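Local coordinates for ABC transporter substrate-binding protein (Staphylococcus aureus subsp. aureus NCTC 8325, PDB 3UN6) that binds a zinc ion and is probably the ligand-binding component of an ABC-type import system, its exact function not established, at residues S280-Q292 against P307-K319. Numbering follows the deposited sequence.
Sequences SYGDLTIKPSGYQ and PAYDDFVEPSLYK
Tyr-291 reaches from the first turn of helix 288-300 and packs among Pro-307, Tyr-309, Phe-312 and Val-313, the closely packed end of the contact. Its CG lies anti to the backbone N (chi1 -178°), which carries the ring across to the other segment. The edge of Tyr-309 points at the face of Tyr-291 in an offset edge-to-face pair, planes 77° apart, while Phe-312 meets Tyr-291 rim to rim, Phe-312 CD2 lying 3.4 Å from Tyr-291 CE2. Tyrosine suits this place because its hydroxyl can pay for burial: Tyr-291 OH donates to Pro-307 O (2.6 Å), coming in from above the carbonyl plane. Tyr-309 lies between Pro-288 CG, near the rim of one face, and Val-313 CB, centred over the other; its OH donates to Ile-286 O (2.7 Å), nearly in line with the carbonyl. Branched Ile-286 sets its CG2 against Val-313 CG2 and Tyr-309 CE1. In this periplasmic-binding-protein-like fold, the contact ties the chain leaving strand 279-280 to the C-terminal segment, with Met-98 of helix 94-102 packing against Tyr-291 and Phe-312. Toward Tyr-318 the contact becomes more polar, though that ring stays buried; the solvent side is formed by Pro-288, Thr-285 and Asp-283. Leu-284 N donates almost straight to Tyr-318 OH (2.8 Å, 172°), and a water accepts from that hydroxyl and donates to Gly-282 O, bridging the two segments. Asp-283 forms an Asx turn, its OD1 accepting from Thr-285 N (2.9 Å) and Thr-285 OG1 (2.6 Å); Thr-285 OG1, so held, lies 3.3 Å from Tyr-318 CE2.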
ATOM      1  N   SER A 280      11.118   0.947  -0.429  1.00 24.15           N
ATOM      2  CA  SER A 280      12.011   0.533  -1.518  1.00 25.82           C
ATOM      3  C   SER A 280      11.141   0.056  -2.668  1.00 24.79           C
ATOM      4  O   SER A 280       9.933  -0.163  -2.501  1.00 22.57           O
ATOM      5  CB  SER A 280      13.038  -0.520  -1.078  1.00 27.29           C
ATOM      6  OG  SER A 280      12.457  -1.801  -0.978  1.00 32.90           O
ATOM      7  N   TYR A 281      11.728  -0.041  -3.850  1.00 24.80           N
ATOM      8  CA  TYR A 281      11.004  -0.485  -5.033  1.00 24.82           C
ATOM      9  C   TYR A 281      11.814  -1.600  -5.733  1.00 26.17           C
ATOM     10  O   TYR A 281      11.944  -2.680  -5.184  1.00 28.38           O
ATOM     11  CB  TYR A 281      10.692   0.719  -5.929  1.00 24.19           C
ATOM     12  CG  TYR A 281       9.891   1.773  -5.201  1.00 23.05           C
ATOM     13  CD1 TYR A 281       8.498   1.767  -5.238  1.00 22.67           C
ATOM     14  CD2 TYR A 281      10.518   2.753  -4.437  1.00 25.81           C
ATOM     15  CE1 TYR A 281       7.763   2.715  -4.561  1.00 26.35           C
ATOM     16  CE2 TYR A 281       9.789   3.705  -3.749  1.00 24.02           C
ATOM     17  CZ  TYR A 281       8.411   3.686  -3.811  1.00 23.91           C
ATOM     18  OH  TYR A 281       7.651   4.610  -3.113  1.00 21.16           O
ATOM     19  N   GLY A 282      12.334  -1.365  -6.931  1.00 26.85           N
ATOM     20  CA  GLY A 282      13.130  -2.394  -7.624  1.00 27.07           C
ATOM     21  C   GLY A 282      12.311  -3.519  -8.242  1.00 27.38           C
ATOM     22  O   GLY A 282      11.426  -3.283  -9.079  1.00 26.85           O
ATOM     23  N   ASP A 283      12.632  -4.752  -7.863  1.00 27.53           N
ATOM     24  CA  ASP A 283      11.928  -5.917  -8.373  1.00 27.96           C
ATOM     25  C   ASP A 283      10.567  -5.956  -7.715  1.00 26.90           C
ATOM     26  O   ASP A 283      10.461  -6.170  -6.503  1.00 27.02           O
ATOM     27  CB  ASP A 283      12.731  -7.184  -8.057  1.00 29.63           C
ATOM     28  CG  ASP A 283      12.070  -8.452  -8.569  1.00 31.31           C
ATOM     29  OD1 ASP A 283      10.883  -8.425  -8.975  1.00 32.65           O
ATOM     30  OD2 ASP A 283      12.748  -9.489  -8.538  1.00 39.44           O
ATOM     31  N   LEU A 284       9.524  -5.737  -8.508  1.00 25.38           N
ATOM     32  CA  LEU A 284       8.181  -5.696  -7.988  1.00 23.70           C
ATOM     33  C   LEU A 284       7.371  -6.963  -8.336  1.00 23.42           C
ATOM     34  O   LEU A 284       6.140  -6.937  -8.396  1.00 22.25           O
ATOM     35  CB  LEU A 284       7.479  -4.410  -8.477  1.00 23.16           C
ATOM     36  CG  LEU A 284       8.115  -3.094  -8.044  1.00 23.10           C
ATOM     37  CD1 LEU A 284       7.374  -1.882  -8.671  1.00 21.28           C
ATOM     38  CD2 LEU A 284       8.133  -2.947  -6.531  1.00 22.88           C
ATOM     39  N   THR A 285       8.061  -8.078  -8.560  1.00 23.62           N
ATOM     40  CA  THR A 285       7.388  -9.359  -8.805  1.00 23.34           C
ATOM     41  C   THR A 285       6.570  -9.740  -7.563  1.00 24.17           C
ATOM     42  O   THR A 285       7.063  -9.619  -6.431  1.00 25.28           O
ATOM     43  CB  THR A 285       8.413 -10.467  -8.998  1.00 23.94           C
ATOM     44  OG1 THR A 285       9.247 -10.164 -10.116  1.00 26.69           O
ATOM     45  CG2 THR A 285       7.735 -11.849  -9.250  1.00 25.49           C
ATOM     46  N   ILE A 286       5.337 -10.184  -7.762  1.00 23.54           N
ATOM     47  CA  ILE A 286       4.546 -10.724  -6.670  1.00 23.95           C
ATOM     48  C   ILE A 286       4.961 -12.196  -6.573  1.00 25.06           C
ATOM     49  O   ILE A 286       4.531 -13.032  -7.366  1.00 27.80           O
ATOM     50  CB  ILE A 286       3.045 -10.662  -6.924  1.00 24.18           C
ATOM     51  CG1 ILE A 286       2.571  -9.201  -7.026  1.00 24.60           C
ATOM     52  CG2 ILE A 286       2.320 -11.369  -5.794  1.00 22.99           C
ATOM     53  CD1 ILE A 286       1.052  -9.064  -7.343  1.00 22.13           C
ATOM     54  N   LYS A 287       5.832 -12.504  -5.639  1.00 24.72           N
ATOM     55  CA  LYS A 287       6.343 -13.856  -5.527  1.00 26.66           C
ATOM     56  C   LYS A 287       5.386 -14.758  -4.775  1.00 25.59           C
ATOM     57  O   LYS A 287       4.678 -14.313  -3.849  1.00 26.37           O
ATOM     58  CB  LYS A 287       7.721 -13.865  -4.870  1.00 27.23           C
ATOM     59  CG  LYS A 287       8.772 -13.131  -5.667  1.00 30.77           C
ATOM     60  CD  LYS A 287      10.106 -13.235  -4.993  1.00 36.71           C
ATOM     61  CE  LYS A 287      11.114 -12.281  -5.588  1.00 40.42           C
ATOM     62  NZ  LYS A 287      12.444 -12.441  -4.903  1.00 45.13           N
ATOM     63  N   PRO A 288       5.323 -16.024  -5.185  1.00 26.94           N
ATOM     64  CA  PRO A 288       4.449 -16.963  -4.496  1.00 26.72           C
ATOM     65  C   PRO A 288       4.699 -17.001  -2.979  1.00 28.15           C
ATOM     66  O   PRO A 288       3.750 -17.014  -2.182  1.00 26.85           O
ATOM     67  CB  PRO A 288       4.822 -18.303  -5.126  1.00 28.97           C
ATOM     68  CG  PRO A 288       5.248 -17.952  -6.535  1.00 29.30           C
ATOM     69  CD  PRO A 288       5.927 -16.600  -6.407  1.00 26.54           C
ATOM     70  N   SER A 289       5.963 -16.980  -2.577  1.00 28.34           N
ATOM     71  CA  SER A 289       6.304 -17.050  -1.161  1.00 29.55           C
ATOM     72  C   SER A 289       5.740 -15.853  -0.394  1.00 28.74           C
ATOM     73  O   SER A 289       5.147 -15.999   0.689  1.00 27.74           O
ATOM     74  CB  SER A 289       7.833 -17.157  -0.994  1.00 31.29           C
ATOM     75  OG  SER A 289       8.473 -16.034  -1.596  1.00 34.15           O
ATOM     76  N   GLY A 290       5.907 -14.662  -0.960  1.00 28.07           N
ATOM     77  CA  GLY A 290       5.377 -13.458  -0.332  1.00 26.61           C
ATOM     78  C   GLY A 290       3.865 -13.477  -0.291  1.00 26.36           C
ATOM     79  O   GLY A 290       3.243 -13.055   0.703  1.00 27.22           O
ATOM     80  N   TYR A 291       3.255 -13.957  -1.367  1.00 25.96           N
ATOM     81  CA  TYR A 291       1.794 -14.041  -1.420  1.00 26.03           C
ATOM     82  C   TYR A 291       1.281 -15.064  -0.384  1.00 27.09           C
ATOM     83  O   TYR A 291       0.274 -14.842   0.317  1.00 25.04           O
ATOM     84  CB  TYR A 291       1.310 -14.401  -2.835  1.00 26.12           C
ATOM     85  CG  TYR A 291      -0.183 -14.455  -2.924  1.00 25.94           C
ATOM     86  CD1 TYR A 291      -0.872 -15.663  -2.897  1.00 23.52           C
ATOM     87  CD2 TYR A 291      -0.923 -13.280  -2.995  1.00 29.10           C
ATOM     88  CE1 TYR A 291      -2.287 -15.691  -2.955  1.00 21.66           C
ATOM     89  CE2 TYR A 291      -2.289 -13.305  -3.036  1.00 26.91           C
ATOM     90  CZ  TYR A 291      -2.971 -14.511  -3.021  1.00 25.59           C
ATOM     91  OH  TYR A 291      -4.350 -14.489  -3.082  1.00 26.53           O
ATOM     92  N   GLN A 292       1.987 -16.179  -0.277  1.00 27.11           N
ATOM     93  CA  GLN A 292       1.596 -17.212   0.638  1.00 28.43           C
ATOM     94  C   GLN A 292       1.648 -16.716   2.089  1.00 28.18           C
ATOM     95  O   GLN A 292       0.837 -17.136   2.924  1.00 28.72           O
ATOM     96  CB  GLN A 292       2.476 -18.448   0.445  1.00 29.04           C
ATOM     97  CG  GLN A 292       1.934 -19.664   1.184  1.00 35.95           C
ATOM     98  CD  GLN A 292       0.700 -20.300   0.517  1.00 39.32           C
ATOM     99  OE1 GLN A 292      -0.434 -20.040   0.907  1.00 42.09           O
ATOM    100  NE2 GLN A 292       0.932 -21.131  -0.483  1.00 35.68           N
ATOM    101  N   PRO A 307      -8.112 -16.072  -1.882  1.00 31.80           N
ATOM    102  CA  PRO A 307      -8.044 -16.727  -3.169  1.00 31.01           C
ATOM    103  C   PRO A 307      -6.638 -17.301  -3.409  1.00 31.54           C
ATOM    104  O   PRO A 307      -5.648 -16.780  -2.878  1.00 31.40           O
ATOM    105  CB  PRO A 307      -8.354 -15.594  -4.143  1.00 31.00           C
ATOM    106  CG  PRO A 307      -7.867 -14.391  -3.474  1.00 31.34           C
ATOM    107  CD  PRO A 307      -8.117 -14.608  -2.013  1.00 31.10           C
ATOM    108  N   ALA A 308      -6.560 -18.376  -4.185  1.00 31.19           N
ATOM    109  CA  ALA A 308      -5.278 -18.991  -4.524  1.00 30.81           C
ATOM    110  C   ALA A 308      -4.450 -18.061  -5.421  1.00 28.34           C
ATOM    111  O   ALA A 308      -4.993 -17.221  -6.118  1.00 27.12           O
ATOM    112  CB  ALA A 308      -5.519 -20.327  -5.241  1.00 31.00           C
ATOM    113  N   TYR A 309      -3.137 -18.246  -5.417  1.00 27.43           N
ATOM    114  CA  TYR A 309      -2.228 -17.455  -6.250  1.00 27.46           C
ATOM    115  C   TYR A 309      -2.674 -17.350  -7.728  1.00 27.82           C
ATOM    116  O   TYR A 309      -2.786 -16.237  -8.284  1.00 25.72           O
ATOM    117  CB  TYR A 309      -0.813 -18.034  -6.150  1.00 27.15           C
ATOM    118  CG  TYR A 309       0.243 -17.186  -6.800  1.00 26.11           C
ATOM    119  CD1 TYR A 309       0.906 -16.200  -6.091  1.00 28.30           C
ATOM    120  CD2 TYR A 309       0.586 -17.382  -8.107  1.00 26.08           C
ATOM    121  CE1 TYR A 309       1.881 -15.427  -6.689  1.00 28.07           C
ATOM    122  CE2 TYR A 309       1.549 -16.623  -8.718  1.00 29.26           C
ATOM    123  CZ  TYR A 309       2.192 -15.647  -8.011  1.00 30.83           C
ATOM    124  OH  TYR A 309       3.148 -14.910  -8.638  1.00 24.96           O
ATOM    125  N   ASP A 310      -2.950 -18.492  -8.357  1.00 28.85           N
ATOM    126  CA  ASP A 310      -3.358 -18.519  -9.778  1.00 29.61           C
ATOM    127  C   ASP A 310      -4.722 -17.860 -10.056  1.00 31.00           C
ATOM    128  O   ASP A 310      -5.013 -17.496 -11.184  1.00 31.78           O
ATOM    129  CB  ASP A 310      -3.322 -19.944 -10.325  1.00 30.23           C
ATOM    130  CG  ASP A 310      -1.899 -20.469 -10.501  1.00 30.95           C
ATOM    131  OD1 ASP A 310      -0.972 -19.645 -10.618  1.00 28.35           O
ATOM    132  OD2 ASP A 310      -1.699 -21.693 -10.547  1.00 30.60           O
ATOM    133  N   ASP A 311      -5.547 -17.687  -9.039  1.00 31.63           N
ATOM    134  CA  ASP A 311      -6.825 -17.045  -9.245  1.00 32.97           C
ATOM    135  C   ASP A 311      -6.753 -15.544  -9.062  1.00 32.65           C
ATOM    136  O   ASP A 311      -7.582 -14.819  -9.613  1.00 33.26           O
ATOM    137  CB  ASP A 311      -7.851 -17.609  -8.286  1.00 34.49           C
ATOM    138  CG  ASP A 311      -8.146 -19.074  -8.548  1.00 39.03           C
ATOM    139  OD1 ASP A 311      -8.143 -19.481  -9.738  1.00 43.75           O
ATOM    140  OD2 ASP A 311      -8.387 -19.812  -7.565  1.00 42.94           O
ATOM    141  N   PHE A 312      -5.768 -15.077  -8.296  1.00 30.34           N
ATOM    142  CA  PHE A 312      -5.639 -13.650  -7.974  1.00 28.49           C
ATOM    143  C   PHE A 312      -4.512 -12.975  -8.744  1.00 27.52           C
ATOM    144  O   PHE A 312      -4.674 -11.881  -9.273  1.00 25.60           O
ATOM    145  CB  PHE A 312      -5.408 -13.527  -6.461  1.00 28.81           C
ATOM    146  CG  PHE A 312      -5.223 -12.124  -5.964  1.00 28.17           C
ATOM    147  CD1 PHE A 312      -6.279 -11.218  -5.970  1.00 30.68           C
ATOM    148  CD2 PHE A 312      -4.015 -11.721  -5.443  1.00 29.20           C
ATOM    149  CE1 PHE A 312      -6.107  -9.930  -5.508  1.00 30.54           C
ATOM    150  CE2 PHE A 312      -3.844 -10.431  -4.970  1.00 27.98           C
ATOM    151  CZ  PHE A 312      -4.881  -9.540  -5.003  1.00 26.78           C
ATOM    152  N   VAL A 313      -3.369 -13.640  -8.810  1.00 26.12           N
ATOM    153  CA  VAL A 313      -2.204 -13.060  -9.406  1.00 26.48           C
ATOM    154  C   VAL A 313      -2.021 -13.482 -10.847  1.00 28.10           C
ATOM    155  O   VAL A 313      -2.203 -14.646 -11.186  1.00 25.86           O
ATOM    156  CB  VAL A 313      -0.929 -13.463  -8.613  1.00 28.47           C
ATOM    157  CG1 VAL A 313       0.317 -12.850  -9.256  1.00 27.78           C
ATOM    158  CG2 VAL A 313      -1.057 -13.056  -7.121  1.00 24.33           C
ATOM    159  N   GLU A 314      -1.710 -12.508 -11.701  1.00 29.47           N
ATOM    160  CA  GLU A 314      -1.345 -12.777 -13.091  1.00 30.12           C
ATOM    161  C   GLU A 314       0.081 -12.233 -13.263  1.00 29.89           C
ATOM    162  O   GLU A 314       0.282 -11.063 -13.637  1.00 29.87           O
ATOM    163  CB  GLU A 314      -2.309 -12.151 -14.089  1.00 32.15           C
ATOM    164  CG  GLU A 314      -1.889 -12.454 -15.529  1.00 38.04           C
ATOM    165  CD  GLU A 314      -1.635 -13.950 -15.740  1.00 47.48           C
ATOM    166  OE1 GLU A 314      -0.466 -14.337 -16.006  1.00 49.20           O
ATOM    167  OE2 GLU A 314      -2.593 -14.742 -15.558  1.00 51.45           O
ATOM    168  N   PRO A 315       1.085 -13.083 -13.002  1.00 29.50           N
ATOM    169  CA  PRO A 315       2.466 -12.638 -13.018  1.00 30.12           C
ATOM    170  C   PRO A 315       3.128 -12.633 -14.399  1.00 30.71           C
ATOM    171  O   PRO A 315       4.301 -12.254 -14.504  1.00 31.94           O
ATOM    172  CB  PRO A 315       3.144 -13.682 -12.144  1.00 31.00           C
ATOM    173  CG  PRO A 315       2.429 -14.942 -12.527  1.00 30.52           C
ATOM    174  CD  PRO A 315       1.001 -14.542 -12.824  1.00 29.06           C
ATOM    175  N   SER A 316       2.412 -13.027 -15.452  1.00 30.70           N
ATOM    176  CA  SER A 316       3.043 -13.070 -16.796  1.00 31.38           C
ATOM    177  C   SER A 316       3.470 -11.707 -17.363  1.00 30.57           C
ATOM    178  O   SER A 316       4.536 -11.585 -17.973  1.00 31.30           O
ATOM    179  CB  SER A 316       2.139 -13.795 -17.813  1.00 33.42           C
ATOM    180  OG  SER A 316       0.884 -13.130 -17.953  1.00 35.60           O
ATOM    181  N   LEU A 317       2.641 -10.686 -17.184  1.00 29.79           N
ATOM    182  CA  LEU A 317       2.938  -9.353 -17.737  1.00 29.64           C
ATOM    183  C   LEU A 317       4.230  -8.770 -17.188  1.00 28.22           C
ATOM    184  O   LEU A 317       5.042  -8.241 -17.947  1.00 29.44           O
ATOM    185  CB  LEU A 317       1.762  -8.368 -17.533  1.00 30.03           C
ATOM    186  CG  LEU A 317       0.604  -8.370 -18.572  1.00 33.54           C
ATOM    187  CD1 LEU A 317      -0.129  -9.691 -18.631  1.00 34.03           C
ATOM    188  CD2 LEU A 317      -0.387  -7.230 -18.296  1.00 36.43           C
ATOM    189  N   TYR A 318       4.437  -8.894 -15.882  1.00 26.75           N
ATOM    190  CA  TYR A 318       5.631  -8.355 -15.266  1.00 27.49           C
ATOM    191  C   TYR A 318       6.852  -9.205 -15.596  1.00 29.50           C
ATOM    192  O   TYR A 318       7.928  -8.670 -15.829  1.00 30.38           O
ATOM    193  CB  TYR A 318       5.450  -8.220 -13.747  1.00 27.71           C
ATOM    194  CG  TYR A 318       6.575  -7.478 -13.086  1.00 26.38           C
ATOM    195  CD1 TYR A 318       6.540  -6.086 -12.973  1.00 26.42           C
ATOM    196  CD2 TYR A 318       7.677  -8.149 -12.599  1.00 28.08           C
ATOM    197  CE1 TYR A 318       7.561  -5.400 -12.386  1.00 27.26           C
ATOM    198  CE2 TYR A 318       8.725  -7.454 -11.995  1.00 28.67           C
ATOM    199  CZ  TYR A 318       8.660  -6.087 -11.894  1.00 25.81           C
ATOM    200  OH  TYR A 318       9.690  -5.372 -11.319  1.00 25.29           O
ATOM    201  N   LYS A 319       6.685 -10.525 -15.625  1.00 31.95           N
ATOM    202  CA  LYS A 319       7.796 -11.416 -15.949  1.00 35.16           C
ATOM    203  C   LYS A 319       8.262 -11.219 -17.389  1.00 36.15           C
ATOM    204  O   LYS A 319       9.455 -11.150 -17.645  1.00 38.12           O
ATOM    205  CB  LYS A 319       7.396 -12.880 -15.727  1.00 37.11           C
ATOM    206  CG  LYS A 319       8.369 -13.864 -16.336  1.00 40.88           C
ATOM    207  CD  LYS A 319       7.894 -15.274 -16.170  1.00 48.09           C
ATOM    208  CE  LYS A 319       8.860 -16.256 -16.824  1.00 53.24           C
ATOM    209  NZ  LYS A 319       8.440 -17.673 -16.602  1.00 57.36           N
TER
HETATM  210  O   HOH W   1      10.042  -2.917 -11.264  1.00 22.58           O